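Local coordinates for protein exocyst complex component EXO70 (Saccharomyces cerevisiae, PDB 2B1E) that forms part of the exocyst complex, which tethers secretory vesicles to sites of exocytosis, and plays a role in assembling that complex, at residues N95-F100 and P113-Q118; P99-I104 and A156-F161; S178-Y183 and F247-S252. One frame throughout, in Å; residues are numbered along the deposited sequence.

Contact 1. Residues N95-F100 and P113-Q118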
ATOM      1  N   ASN A  95      24.627  -7.210  32.232  1.00 17.91           N
ATOM      2  CA  ASN A  95      24.884  -8.327  31.335  1.00 18.61           C
ATOM      3  C   ASN A  95      24.340  -9.672  31.822  1.00 17.76           C
ATOM      4  O   ASN A  95      24.662 -10.721  31.261  1.00 19.30           O
ATOM      5  CB  ASN A  95      26.376  -8.418  31.033  1.00 19.84           C
ATOM      6  CG  ASN A  95      26.837  -7.319  30.097  1.00 23.67           C
ATOM      7  OD1 ASN A  95      27.340  -6.279  30.528  1.00 26.34           O
ATOM      8  ND2 ASN A  95      26.645  -7.534  28.809  1.00 22.28           N
ATOM      9  N   SER A  96      23.507  -9.638  32.856  1.00 16.93           N
ATOM     10  CA  SER A  96      22.903 -10.857  33.372  1.00 19.95           C
ATOM     11  C   SER A  96      21.942 -11.385  32.301  1.00 21.30           C
ATOM     12  O   SER A  96      21.609 -12.567  32.275  1.00 23.47           O
ATOM     13  CB  SER A  96      22.150 -10.572  34.671  1.00 20.09           C
ATOM     14  OG  SER A  96      21.160  -9.578  34.482  1.00 19.56           O
ATOM     15  N   ILE A  97      21.497 -10.498  31.417  1.00 21.72           N
ATOM     16  CA  ILE A  97      20.613 -10.889  30.318  1.00 21.55           C
ATOM     17  C   ILE A  97      21.507 -11.110  29.105  1.00 22.54           C
ATOM     18  O   ILE A  97      22.190 -10.180  28.668  1.00 17.56           O
ATOM     19  CB  ILE A  97      19.599  -9.778  29.947  1.00 20.14           C
ATOM     20  CG1 ILE A  97      18.774  -9.379  31.165  1.00 22.36           C
ATOM     21  CG2 ILE A  97      18.677 -10.274  28.823  1.00 21.15           C
ATOM     22  CD1 ILE A  97      17.615  -8.421  30.839  1.00 22.84           C
ATOM     23  N   LYS A  98      21.504 -12.326  28.555  1.00 22.70           N
ATOM     24  CA  LYS A  98      22.348 -12.625  27.397  1.00 25.92           C
ATOM     25  C   LYS A  98      21.628 -12.429  26.067  1.00 26.63           C
ATOM     26  O   LYS A  98      20.397 -12.501  25.994  1.00 27.74           O
ATOM     27  CB  LYS A  98      22.869 -14.068  27.462  1.00 26.57           C
ATOM     28  CG  LYS A  98      23.399 -14.498  28.820  1.00 27.29           C
ATOM     29  CD  LYS A  98      24.507 -13.587  29.336  1.00 28.12           C
ATOM     30  CE  LYS A  98      25.014 -14.081  30.694  1.00 28.26           C
ATOM     31  NZ  LYS A  98      26.060 -13.192  31.300  1.00 28.59           N
ATOM     32  N   PRO A  99      22.390 -12.173  24.993  1.00 27.16           N
ATOM     33  CA  PRO A  99      21.786 -11.979  23.675  1.00 27.12           C
ATOM     34  C   PRO A  99      20.929 -13.197  23.345  1.00 26.65           C
ATOM     35  O   PRO A  99      21.264 -14.323  23.716  1.00 25.45           O
ATOM     36  CB  PRO A  99      22.997 -11.856  22.756  1.00 27.83           C
ATOM     37  CG  PRO A  99      24.029 -11.226  23.647  1.00 28.03           C
ATOM     38  CD  PRO A  99      23.853 -11.998  24.932  1.00 28.17           C
ATOM     39  N   PHE A 100      19.823 -12.976  22.652  1.00 25.73           N
ATOM     40  CA  PHE A 100      18.941 -14.077  22.311  1.00 26.02           C
ATOM     41  C   PHE A 100      18.238 -13.784  21.004  1.00 25.82           C
ATOM     42  O   PHE A 100      18.124 -12.630  20.604  1.00 24.14           O
ATOM     43  CB  PHE A 100      17.913 -14.280  23.426  1.00 24.81           C
ATOM     44  CG  PHE A 100      16.934 -13.150  23.557  1.00 26.73           C
ATOM     45  CD1 PHE A 100      15.849 -13.043  22.683  1.00 25.76           C
ATOM     46  CD2 PHE A 100      17.110 -12.174  24.526  1.00 25.81           C
ATOM     47  CE1 PHE A 100      14.961 -11.981  22.775  1.00 25.83           C
ATOM     48  CE2 PHE A 100      16.225 -11.104  24.628  1.00 26.99           C
ATOM     49  CZ  PHE A 100      15.149 -11.007  23.752  1.00 26.96           C
ATOM     50  N   PRO A 113      13.303 -11.100  27.993  1.00 24.88           N
ATOM     51  CA  PRO A 113      13.793 -11.172  29.374  1.00 24.87           C
ATOM     52  C   PRO A 113      13.843  -9.759  29.939  1.00 23.29           C
ATOM     53  O   PRO A 113      13.956  -8.794  29.184  1.00 22.51           O
ATOM     54  CB  PRO A 113      15.196 -11.758  29.217  1.00 24.80           C
ATOM     55  CG  PRO A 113      15.125 -12.514  27.935  1.00 26.55           C
ATOM     56  CD  PRO A 113      14.302 -11.621  27.050  1.00 24.00           C
ATOM     57  N   TYR A 114      13.756  -9.636  31.258  1.00 22.60           N
ATOM     58  CA  TYR A 114      13.821  -8.324  31.896  1.00 22.27           C
ATOM     59  C   TYR A 114      14.439  -8.486  33.278  1.00 22.32           C
ATOM     60  O   TYR A 114      14.241  -9.507  33.928  1.00 23.52           O
ATOM     61  CB  TYR A 114      12.426  -7.715  32.027  1.00 23.79           C
ATOM     62  CG  TYR A 114      12.437  -6.235  32.347  1.00 23.10           C
ATOM     63  CD1 TYR A 114      12.926  -5.306  31.429  1.00 24.41           C
ATOM     64  CD2 TYR A 114      11.951  -5.763  33.564  1.00 24.14           C
ATOM     65  CE1 TYR A 114      12.925  -3.936  31.716  1.00 25.76           C
ATOM     66  CE2 TYR A 114      11.945  -4.404  33.863  1.00 25.24           C
ATOM     67  CZ  TYR A 114      12.431  -3.498  32.937  1.00 25.87           C
ATOM     68  OH  TYR A 114      12.408  -2.157  33.230  1.00 24.03           O
ATOM     69  N   TYR A 115      15.195  -7.484  33.719  1.00 19.30           N
ATOM     70  CA  TYR A 115      15.847  -7.529  35.026  1.00 18.17           C
ATOM     71  C   TYR A 115      14.836  -7.693  36.150  1.00 17.87           C
ATOM     72  O   TYR A 115      13.716  -7.201  36.064  1.00 16.46           O
ATOM     73  CB  TYR A 115      16.649  -6.251  35.256  1.00 16.58           C
ATOM     74  CG  TYR A 115      17.690  -5.996  34.188  1.00 16.17           C
ATOM     75  CD1 TYR A 115      18.803  -6.834  34.057  1.00 14.98           C
ATOM     76  CD2 TYR A 115      17.563  -4.922  33.308  1.00 13.57           C
ATOM     77  CE1 TYR A 115      19.770  -6.604  33.071  1.00 14.79           C
ATOM     78  CE2 TYR A 115      18.526  -4.685  32.320  1.00 15.56           C
ATOM     79  CZ  TYR A 115      19.623  -5.526  32.211  1.00 12.57           C
ATOM     80  OH  TYR A 115      20.588  -5.268  31.264  1.00 11.31           O
ATOM     81  N   GLU A 116      15.227  -8.403  37.204  1.00 18.45           N
ATOM     82  CA  GLU A 116      14.324  -8.585  38.330  1.00 19.45           C
ATOM     83  C   GLU A 116      14.287  -7.269  39.084  1.00 18.42           C
ATOM     84  O   GLU A 116      15.175  -6.431  38.918  1.00 17.07           O
ATOM     85  CB  GLU A 116      14.811  -9.721  39.238  1.00 23.27           C
ATOM     86  CG  GLU A 116      16.291  -9.657  39.573  1.00 25.77           C
ATOM     87  CD  GLU A 116      16.774 -10.876  40.347  1.00 28.47           C
ATOM     88  OE1 GLU A 116      16.451 -12.018  39.942  1.00 29.02           O
ATOM     89  OE2 GLU A 116      17.488 -10.687  41.352  1.00 27.70           O
ATOM     90  N   ASP A 117      13.254  -7.082  39.897  1.00 17.76           N
ATOM     91  CA  ASP A 117      13.090  -5.858  40.668  1.00 18.78           C
ATOM     92  C   ASP A 117      14.312  -5.519  41.521  1.00 18.95           C
ATOM     93  O   ASP A 117      14.733  -4.362  41.578  1.00 16.62           O
ATOM     94  CB  ASP A 117      11.855  -5.973  41.564  1.00 21.74           C
ATOM     95  CG  ASP A 117      10.553  -5.804  40.799  1.00 21.90           C
ATOM     96  OD1 ASP A 117      10.559  -5.896  39.554  1.00 21.86           O
ATOM     97  OD2 ASP A 117       9.517  -5.582  41.453  1.00 24.75           O
ATOM     98  N   GLN A 118      14.879  -6.518  42.191  1.00 16.84           N
ATOM     99  CA  GLN A 118      16.043  -6.265  43.025  1.00 17.67           C
ATOM    100  C   GLN A 118      17.233  -5.770  42.191  1.00 16.33           C
ATOM    101  O   GLN A 118      18.006  -4.932  42.653  1.00 14.89           O
ATOM    102  CB  GLN A 118      16.423  -7.523  43.817  1.00 19.71           C
ATOM    103  CG  GLN A 118      15.300  -8.045  44.710  1.00 24.01           C
ATOM    104  CD  GLN A 118      14.421  -9.100  44.026  1.00 25.40           C
ATOM    105  OE1 GLN A 118      14.275  -9.113  42.799  1.00 22.73           O
ATOM    106  NE2 GLN A 118      13.823  -9.980  44.827  1.00 24.84           N
TER
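Ile-97 and Pro-113 mark the closest backbone approach, their CA atoms 6.9 Å apart, where the loop leaving helix 66-94 meets the residues leading into helix 117-132 with the two short segments running nearly opposite ways, 164° apart. The pair illustrates how connections between helices in an all-helical rod can pack on one another without sharing a backbone bond. Ile-97 does most of the work. Its CG1 lies beside its own backbone N (chi1 -56°), a choice that carries CD1 over one face of the Tyr-115 ring in a CH-pi contact, 3.7 Å from the centroid and 15° off the ring normal. CG1 itself reaches Tyr-115 CE1 at 3.5 Å, near the rim. The other branch, CG2, touches Pro-113 CB at 3.8 Å, so the isoleucine is wedged between tyrosine and proline. Phe-100 meets the same proline obliquely, though how closely is doubtful, and packs edge-to-face with Phe-112. Ser-96 comes to the tyrosine in the plane of the ring, OG standing 3.6 Å from Tyr-115 CE1, while that hydroxyl bonds to Ile-93 O. Tyr-115 OH bonds to Leu-94 O and to Arg-147, and Lys-98 curls back to give NZ to Asn-95 O at 2.8 Å. A leucine in place of Tyr-115 would probably leave Leu-94 O without this partner and deprive Ile-97 of the flat face on which CD1 rests. Chemically, then, the division of labour is plain: carbon against carbon and ring joins the two segments, while side-chain donors of Ser-96, Tyr-115 and Lys-98 satisfy three carbonyls, those of Ile-93, Leu-94 and Asn-95, where helix 66-94 ends, and the hydroxyl bonds help hold the tyrosine ring in place against the isoleucine.

Contact 2. Residues P99-I104 and A156-F161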
ATOM      1  N   PRO A  99      22.390 -12.173  24.993  1.00 27.16           N
ATOM      2  CA  PRO A  99      21.786 -11.979  23.675  1.00 27.12           C
ATOM      3  C   PRO A  99      20.929 -13.197  23.345  1.00 26.65           C
ATOM      4  O   PRO A  99      21.264 -14.323  23.716  1.00 25.45           O
ATOM      5  CB  PRO A  99      22.997 -11.856  22.756  1.00 27.83           C
ATOM      6  CG  PRO A  99      24.029 -11.226  23.647  1.00 28.03           C
ATOM      7  CD  PRO A  99      23.853 -11.998  24.932  1.00 28.17           C
ATOM      8  N   PHE A 100      19.823 -12.976  22.652  1.00 25.73           N
ATOM      9  CA  PHE A 100      18.941 -14.077  22.311  1.00 26.02           C
ATOM     10  C   PHE A 100      18.238 -13.784  21.004  1.00 25.82           C
ATOM     11  O   PHE A 100      18.124 -12.630  20.604  1.00 24.14           O
ATOM     12  CB  PHE A 100      17.913 -14.280  23.426  1.00 24.81           C
ATOM     13  CG  PHE A 100      16.934 -13.150  23.557  1.00 26.73           C
ATOM     14  CD1 PHE A 100      15.849 -13.043  22.683  1.00 25.76           C
ATOM     15  CD2 PHE A 100      17.110 -12.174  24.526  1.00 25.81           C
ATOM     16  CE1 PHE A 100      14.961 -11.981  22.775  1.00 25.83           C
ATOM     17  CE2 PHE A 100      16.225 -11.104  24.628  1.00 26.99           C
ATOM     18  CZ  PHE A 100      15.149 -11.007  23.752  1.00 26.96           C
ATOM     19  N   ASP A 101      17.773 -14.836  20.338  1.00 25.96           N
ATOM     20  CA  ASP A 101      17.062 -14.680  19.079  1.00 25.53           C
ATOM     21  C   ASP A 101      15.615 -14.333  19.418  1.00 22.85           C
ATOM     22  O   ASP A 101      14.879 -15.157  19.958  1.00 23.27           O
ATOM     23  CB  ASP A 101      17.118 -15.979  18.271  1.00 27.58           C
ATOM     24  CG  ASP A 101      16.470 -15.838  16.912  1.00 30.44           C
ATOM     25  OD1 ASP A 101      15.345 -15.302  16.850  1.00 31.73           O
ATOM     26  OD2 ASP A 101      17.077 -16.262  15.908  1.00 33.02           O
ATOM     27  N   PRO A 102      15.192 -13.097  19.109  1.00 24.06           N
ATOM     28  CA  PRO A 102      13.828 -12.620  19.382  1.00 24.76           C
ATOM     29  C   PRO A 102      12.748 -13.463  18.698  1.00 25.98           C
ATOM     30  O   PRO A 102      11.660 -13.652  19.242  1.00 25.75           O
ATOM     31  CB  PRO A 102      13.847 -11.188  18.844  1.00 24.58           C
ATOM     32  CG  PRO A 102      15.307 -10.806  18.894  1.00 24.78           C
ATOM     33  CD  PRO A 102      15.976 -12.061  18.418  1.00 22.98           C
ATOM     34  N   GLN A 103      13.060 -13.960  17.505  1.00 27.59           N
ATOM     35  CA  GLN A 103      12.124 -14.772  16.729  1.00 28.92           C
ATOM     36  C   GLN A 103      11.530 -15.916  17.541  1.00 29.76           C
ATOM     37  O   GLN A 103      10.395 -16.324  17.301  1.00 30.58           O
ATOM     38  CB  GLN A 103      12.814 -15.332  15.484  1.00 28.37           C
ATOM     39  CG  GLN A 103      11.883 -16.072  14.543  1.00 28.95           C
ATOM     40  CD  GLN A 103      10.672 -15.241  14.159  1.00 28.63           C
ATOM     41  OE1 GLN A 103       9.586 -15.410  14.712  1.00 30.48           O
ATOM     42  NE2 GLN A 103      10.860 -14.328  13.219  1.00 29.48           N
ATOM     43  N   ILE A 104      12.297 -16.439  18.494  1.00 30.61           N
ATOM     44  CA  ILE A 104      11.814 -17.527  19.339  1.00 31.20           C
ATOM     45  C   ILE A 104      10.703 -17.002  20.244  1.00 32.20           C
ATOM     46  O   ILE A 104       9.604 -17.558  20.284  1.00 32.09           O
ATOM     47  CB  ILE A 104      12.950 -18.108  20.214  1.00 32.37           C
ATOM     48  CG1 ILE A 104      13.973 -18.820  19.324  1.00 31.66           C
ATOM     49  CG2 ILE A 104      12.370 -19.049  21.273  1.00 32.67           C
ATOM     50  CD1 ILE A 104      15.219 -19.269  20.048  1.00 33.29           C
ATOM     51  N   ALA A 156      20.678  -9.013  15.710  1.00 30.19           N
ATOM     52  CA  ALA A 156      21.597  -9.639  14.768  1.00 31.37           C
ATOM     53  C   ALA A 156      21.031 -10.965  14.265  1.00 33.08           C
ATOM     54  O   ALA A 156      21.328 -11.390  13.152  1.00 33.31           O
ATOM     55  CB  ALA A 156      22.948  -9.866  15.436  1.00 32.80           C
ATOM     56  N   PHE A 157      20.217 -11.612  15.093  1.00 34.21           N
ATOM     57  CA  PHE A 157      19.604 -12.889  14.743  1.00 36.27           C
ATOM     58  C   PHE A 157      18.548 -12.750  13.647  1.00 38.14           C
ATOM     59  O   PHE A 157      18.255 -13.712  12.933  1.00 38.50           O
ATOM     60  CB  PHE A 157      18.964 -13.517  15.985  1.00 35.05           C
ATOM     61  CG  PHE A 157      19.951 -14.120  16.940  1.00 35.06           C
ATOM     62  CD1 PHE A 157      20.554 -15.339  16.655  1.00 36.01           C
ATOM     63  CD2 PHE A 157      20.284 -13.468  18.124  1.00 34.81           C
ATOM     64  CE1 PHE A 157      21.478 -15.900  17.536  1.00 36.80           C
ATOM     65  CE2 PHE A 157      21.205 -14.021  19.011  1.00 33.51           C
ATOM     66  CZ  PHE A 157      21.803 -15.237  18.717  1.00 36.29           C
ATOM     67  N   LEU A 158      17.986 -11.552  13.512  1.00 39.93           N
ATOM     68  CA  LEU A 158      16.948 -11.291  12.516  1.00 41.07           C
ATOM     69  C   LEU A 158      17.477 -10.568  11.279  1.00 43.13           C
ATOM     70  O   LEU A 158      16.879 -10.641  10.207  1.00 41.81           O
ATOM     71  CB  LEU A 158      15.830 -10.460  13.146  1.00 40.24           C
ATOM     72  CG  LEU A 158      15.227 -11.001  14.442  1.00 40.18           C
ATOM     73  CD1 LEU A 158      14.160 -10.044  14.930  1.00 40.46           C
ATOM     74  CD2 LEU A 158      14.636 -12.382  14.212  1.00 39.80           C
ATOM     75  N   GLU A 159      18.592  -9.862  11.443  1.00 45.05           N
ATOM     76  CA  GLU A 159      19.222  -9.119  10.353  1.00 47.47           C
ATOM     77  C   GLU A 159      19.332  -9.933   9.064  1.00 48.78           C
ATOM     78  O   GLU A 159      19.006  -9.438   7.984  1.00 49.36           O
ATOM     79  CB  GLU A 159      20.615  -8.654  10.790  1.00 48.39           C
ATOM     80  CG  GLU A 159      21.497  -8.104   9.681  1.00 49.57           C
ATOM     81  CD  GLU A 159      20.922  -6.867   9.032  1.00 50.83           C
ATOM     82  OE1 GLU A 159      20.320  -6.047   9.751  1.00 52.74           O
ATOM     83  OE2 GLU A 159      21.087  -6.705   7.804  1.00 51.57           O
ATOM     84  N   PRO A 160      19.800 -11.190   9.161  1.00 49.44           N
ATOM     85  CA  PRO A 160      19.948 -12.059   7.988  1.00 50.53           C
ATOM     86  C   PRO A 160      18.672 -12.194   7.159  1.00 51.09           C
ATOM     87  O   PRO A 160      18.629 -11.803   5.991  1.00 51.57           O
ATOM     88  CB  PRO A 160      20.365 -13.393   8.603  1.00 50.15           C
ATOM     89  CG  PRO A 160      21.146 -12.972   9.797  1.00 49.92           C
ATOM     90  CD  PRO A 160      20.285 -11.877  10.372  1.00 49.65           C
ATOM     91  N   PHE A 161      17.637 -12.752   7.780  1.00 51.24           N
ATOM     92  CA  PHE A 161      16.353 -12.981   7.130  1.00 51.48           C
ATOM     93  C   PHE A 161      15.617 -11.708   6.707  1.00 51.21           C
ATOM     94  O   PHE A 161      14.477 -11.773   6.249  1.00 51.13           O
ATOM     95  CB  PHE A 161      15.458 -13.799   8.061  1.00 52.58           C
ATOM     96  CG  PHE A 161      16.105 -15.059   8.569  1.00 54.00           C
ATOM     97  CD1 PHE A 161      16.266 -16.162   7.734  1.00 54.48           C
ATOM     98  CD2 PHE A 161      16.558 -15.140   9.883  1.00 54.32           C
ATOM     99  CE1 PHE A 161      16.869 -17.333   8.200  1.00 53.92           C
ATOM    100  CE2 PHE A 161      17.164 -16.305  10.361  1.00 54.89           C
ATOM    101  CZ  PHE A 161      17.318 -17.403   9.517  1.00 54.48           C
TER
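Asp-101 packs against Phe-157 at the N-cap of helix 102-108, a short helix whose first turn is met by the loop following helix 136-155. The CA atoms of Asp-101 and Phe-157 are 5.3 Å apart, the nearest backbone approach of the two segments. Aromatic contacts come first. Asp-101 CB sits over one face of the Phe-157 ring, 4.0 Å from its centroid and 25° off the normal, a CH-pi contact displaced toward the rim; the backbone N of Asp-101 lies over a face as well. Carboxylate and ring are turned 37° against each other, and OD2 of Asp-101 lies 3.3 Å from Phe-157 CB. Phe-100 O approaches Phe-157 CD2 obliquely at 3.4 Å.

The apolar part is carried mainly by Leu-158, whose two methyls divide their attention: CD1 faces Pro-102 CB at 4.1 Å and CD2 rests against Gln-103 CB at 3.7 Å. The leucine thus fits against the start of the helix while also touching Tyr-183 and Ala-186 of helix 180-201. Pro-102 also sets its CD against Phe-157 CB, the two side chains crossing at about a right angle.

The polar interactions lie within or beyond the segments. With CG anti to its backbone N (chi1 -176°), Asp-101 brings OD1 toward Gln-103 N, from which it accepts a weak capping bond; the position of OD1 is not very certain. Ile-104 N bonds to Asp-101 O, so one residue serves the helix start through both side chain and backbone. Beyond CB, the Gln-103 chain bends at chi2 and ends in a hydrogen bond from NE2 to Ser-182 OG.

Contact 3. Residues S178-Y183 and F247-S252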
ATOM      1  N   SER A 178       8.146 -11.852   4.047  1.00 49.89           N
ATOM      2  CA  SER A 178       9.439 -11.216   4.291  1.00 48.39           C
ATOM      3  C   SER A 178       9.874 -11.228   5.753  1.00 47.39           C
ATOM      4  O   SER A 178       9.049 -11.312   6.665  1.00 46.80           O
ATOM      5  CB  SER A 178       9.410  -9.773   3.788  1.00 48.23           C
ATOM      6  OG  SER A 178      10.637  -9.117   4.049  1.00 47.60           O
ATOM      7  N   GLY A 179      11.184 -11.136   5.962  1.00 45.73           N
ATOM      8  CA  GLY A 179      11.720 -11.132   7.310  1.00 44.86           C
ATOM      9  C   GLY A 179      11.712  -9.740   7.912  1.00 44.17           C
ATOM     10  O   GLY A 179      12.116  -9.546   9.060  1.00 43.08           O
ATOM     11  N   MET A 180      11.252  -8.767   7.132  1.00 43.39           N
ATOM     12  CA  MET A 180      11.193  -7.390   7.597  1.00 42.73           C
ATOM     13  C   MET A 180      10.089  -7.267   8.645  1.00 41.76           C
ATOM     14  O   MET A 180      10.124  -6.381   9.503  1.00 41.16           O
ATOM     15  CB  MET A 180      10.910  -6.449   6.423  1.00 43.14           C
ATOM     16  CG  MET A 180      11.209  -4.982   6.706  1.00 44.36           C
ATOM     17  SD  MET A 180      12.974  -4.625   6.882  1.00 45.06           S
ATOM     18  CE  MET A 180      13.214  -4.968   8.608  1.00 45.73           C
ATOM     19  N   ASN A 181       9.120  -8.176   8.575  1.00 40.27           N
ATOM     20  CA  ASN A 181       7.998  -8.185   9.506  1.00 40.46           C
ATOM     21  C   ASN A 181       8.436  -8.535  10.926  1.00 39.50           C
ATOM     22  O   ASN A 181       8.111  -7.820  11.877  1.00 39.29           O
ATOM     23  CB  ASN A 181       6.927  -9.175   9.035  1.00 41.41           C
ATOM     24  CG  ASN A 181       6.394  -8.838   7.655  1.00 42.68           C
ATOM     25  OD1 ASN A 181       5.936  -7.722   7.411  1.00 43.37           O
ATOM     26  ND2 ASN A 181       6.451  -9.804   6.743  1.00 42.86           N
ATOM     27  N   SER A 182       9.164  -9.638  11.069  1.00 37.62           N
ATOM     28  CA  SER A 182       9.649 -10.055  12.381  1.00 36.11           C
ATOM     29  C   SER A 182      10.632  -9.023  12.919  1.00 34.53           C
ATOM     30  O   SER A 182      10.517  -8.582  14.062  1.00 35.67           O
ATOM     31  CB  SER A 182      10.340 -11.416  12.296  1.00 36.11           C
ATOM     32  OG  SER A 182       9.417 -12.427  11.945  1.00 36.44           O
ATOM     33  N   TYR A 183      11.596  -8.645  12.085  1.00 32.02           N
ATOM     34  CA  TYR A 183      12.602  -7.660  12.463  1.00 29.10           C
ATOM     35  C   TYR A 183      11.909  -6.449  13.065  1.00 28.98           C
ATOM     36  O   TYR A 183      12.364  -5.897  14.074  1.00 28.37           O
ATOM     37  CB  TYR A 183      13.410  -7.225  11.240  1.00 28.21           C
ATOM     38  CG  TYR A 183      14.589  -6.333  11.572  1.00 27.82           C
ATOM     39  CD1 TYR A 183      15.857  -6.870  11.790  1.00 28.20           C
ATOM     40  CD2 TYR A 183      14.432  -4.949  11.686  1.00 27.54           C
ATOM     41  CE1 TYR A 183      16.942  -6.051  12.112  1.00 26.55           C
ATOM     42  CE2 TYR A 183      15.506  -4.122  12.009  1.00 26.51           C
ATOM     43  CZ  TYR A 183      16.757  -4.677  12.218  1.00 27.08           C
ATOM     44  OH  TYR A 183      17.822  -3.855  12.519  1.00 26.61           O
ATOM     45  N   PHE A 247       3.871  -2.099   0.304  1.00 37.56           N
ATOM     46  CA  PHE A 247       2.744  -1.938   1.217  1.00 36.69           C
ATOM     47  C   PHE A 247       3.118  -2.426   2.614  1.00 36.31           C
ATOM     48  O   PHE A 247       2.698  -1.840   3.615  1.00 36.23           O
ATOM     49  CB  PHE A 247       1.517  -2.712   0.719  1.00 35.68           C
ATOM     50  CG  PHE A 247       0.885  -2.131  -0.516  1.00 36.15           C
ATOM     51  CD1 PHE A 247       0.655  -0.761  -0.621  1.00 35.34           C
ATOM     52  CD2 PHE A 247       0.478  -2.960  -1.560  1.00 35.76           C
ATOM     53  CE1 PHE A 247       0.025  -0.225  -1.746  1.00 34.81           C
ATOM     54  CE2 PHE A 247      -0.152  -2.435  -2.686  1.00 33.86           C
ATOM     55  CZ  PHE A 247      -0.378  -1.065  -2.780  1.00 33.81           C
ATOM     56  N   GLU A 248       3.905  -3.497   2.682  1.00 35.14           N
ATOM     57  CA  GLU A 248       4.327  -4.045   3.967  1.00 35.16           C
ATOM     58  C   GLU A 248       5.433  -3.202   4.592  1.00 34.71           C
ATOM     59  O   GLU A 248       5.594  -3.180   5.812  1.00 33.93           O
ATOM     60  CB  GLU A 248       4.806  -5.489   3.808  1.00 36.19           C
ATOM     61  CG  GLU A 248       3.743  -6.435   3.280  1.00 37.42           C
ATOM     62  CD  GLU A 248       4.235  -7.864   3.170  1.00 38.40           C
ATOM     63  OE1 GLU A 248       3.576  -8.664   2.473  1.00 40.95           O
ATOM     64  OE2 GLU A 248       5.273  -8.191   3.779  1.00 38.34           O
ATOM     65  N   LEU A 249       6.206  -2.519   3.753  1.00 34.46           N
ATOM     66  CA  LEU A 249       7.272  -1.660   4.245  1.00 34.34           C
ATOM     67  C   LEU A 249       6.651  -0.400   4.830  1.00 34.14           C
ATOM     68  O   LEU A 249       7.091   0.095   5.866  1.00 33.99           O
ATOM     69  CB  LEU A 249       8.235  -1.295   3.114  1.00 34.53           C
ATOM     70  CG  LEU A 249       9.129  -2.428   2.599  1.00 35.76           C
ATOM     71  CD1 LEU A 249       9.950  -1.936   1.412  1.00 35.20           C
ATOM     72  CD2 LEU A 249      10.049  -2.912   3.721  1.00 36.14           C
ATOM     73  N   VAL A 250       5.622   0.116   4.166  1.00 33.76           N
ATOM     74  CA  VAL A 250       4.935   1.307   4.653  1.00 33.03           C
ATOM     75  C   VAL A 250       4.400   1.013   6.051  1.00 33.37           C
ATOM     76  O   VAL A 250       4.483   1.852   6.950  1.00 32.99           O
ATOM     77  CB  VAL A 250       3.754   1.696   3.728  1.00 33.36           C
ATOM     78  CG1 VAL A 250       2.898   2.774   4.390  1.00 32.81           C
ATOM     79  CG2 VAL A 250       4.288   2.200   2.387  1.00 32.00           C
ATOM     80  N   GLU A 251       3.858  -0.188   6.227  1.00 33.13           N
ATOM     81  CA  GLU A 251       3.312  -0.609   7.513  1.00 34.09           C
ATOM     82  C   GLU A 251       4.415  -0.686   8.572  1.00 33.31           C
ATOM     83  O   GLU A 251       4.199  -0.364   9.741  1.00 32.99           O
ATOM     84  CB  GLU A 251       2.649  -1.979   7.366  1.00 36.79           C
ATOM     85  CG  GLU A 251       2.182  -2.580   8.682  1.00 41.64           C
ATOM     86  CD  GLU A 251       1.773  -4.034   8.548  1.00 45.22           C
ATOM     87  OE1 GLU A 251       1.539  -4.677   9.597  1.00 45.57           O
ATOM     88  OE2 GLU A 251       1.685  -4.534   7.399  1.00 46.08           O
ATOM     89  N   SER A 252       5.594  -1.125   8.150  1.00 31.65           N
ATOM     90  CA  SER A 252       6.736  -1.248   9.042  1.00 29.87           C
ATOM     91  C   SER A 252       7.150   0.113   9.580  1.00 29.22           C
ATOM     92  O   SER A 252       7.140   0.338  10.793  1.00 29.26           O
ATOM     93  CB  SER A 252       7.911  -1.886   8.301  1.00 30.04           C
ATOM     94  OG  SER A 252       9.015  -2.078   9.166  1.00 30.84           O
TER
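Met-180 meets Leu-249 through a single close pair, CG against CD2 at 3.8 Å, the two side chains crossing at about a right angle. The methionine owes this to a CG set anti to the backbone N (chi1 -164°). Beside it, Asn-181 faces Glu-248: OE2 of the glutamate stands almost equally far from Asn-181 ND2, at 3.6 Å, and Asn-181 OD1, at 3.7 Å, near but not bonded, with amide and carboxylate planes 37° apart.

The next shell explains why these groups stand where they do. Ser-178 OG accepts from Met-180 N at 3.2 Å and a nearly straight 166°, a capping bond at the start of helix 180-201. Asn-181 ND2 turns back to Ser-178 O in a weak bond of 3.0 Å. Glu-248 extends its chain to place OE1 on Gly-176 N, so its carboxylate fastens the chain just ahead of the helix. Ser-252 OG pairs with Thr-184 OG1 and Tyr-224 OH, a buried hydroxyl with two partners.

As an example of a helix start packed on the side of another helix, the pair belongs to a setting of helices and loops, with no strands. Met-180 continues onto Leu-227 of helix 209-233 and Phe-245 of helix 245-259, while Val-250 and Phe-247 of the latter helix turn to helix 268-299.

Followed from the N terminus, the chain leaves helix 66-94 and enters contact 1, which closes the short loop around helix 102-108 before helix 117-132 begins. Contact 2 starts from the same stretch, sharing Pro-99 and Phe-100, but closes a longer excursion that includes residues 113-118 and helices 117-132 and 136-155. Contact 3 follows in series, opening only after contact 2 has closed, and brings the start of helix 180-201 to helix 245-259, with helix 209-233 in the loop it closes. Contacts 2 and 3, with centres about 15 Å apart, touch directly; contacts 1 and 3 do not. Together they tie loops and helix starts along part of the elongated chain.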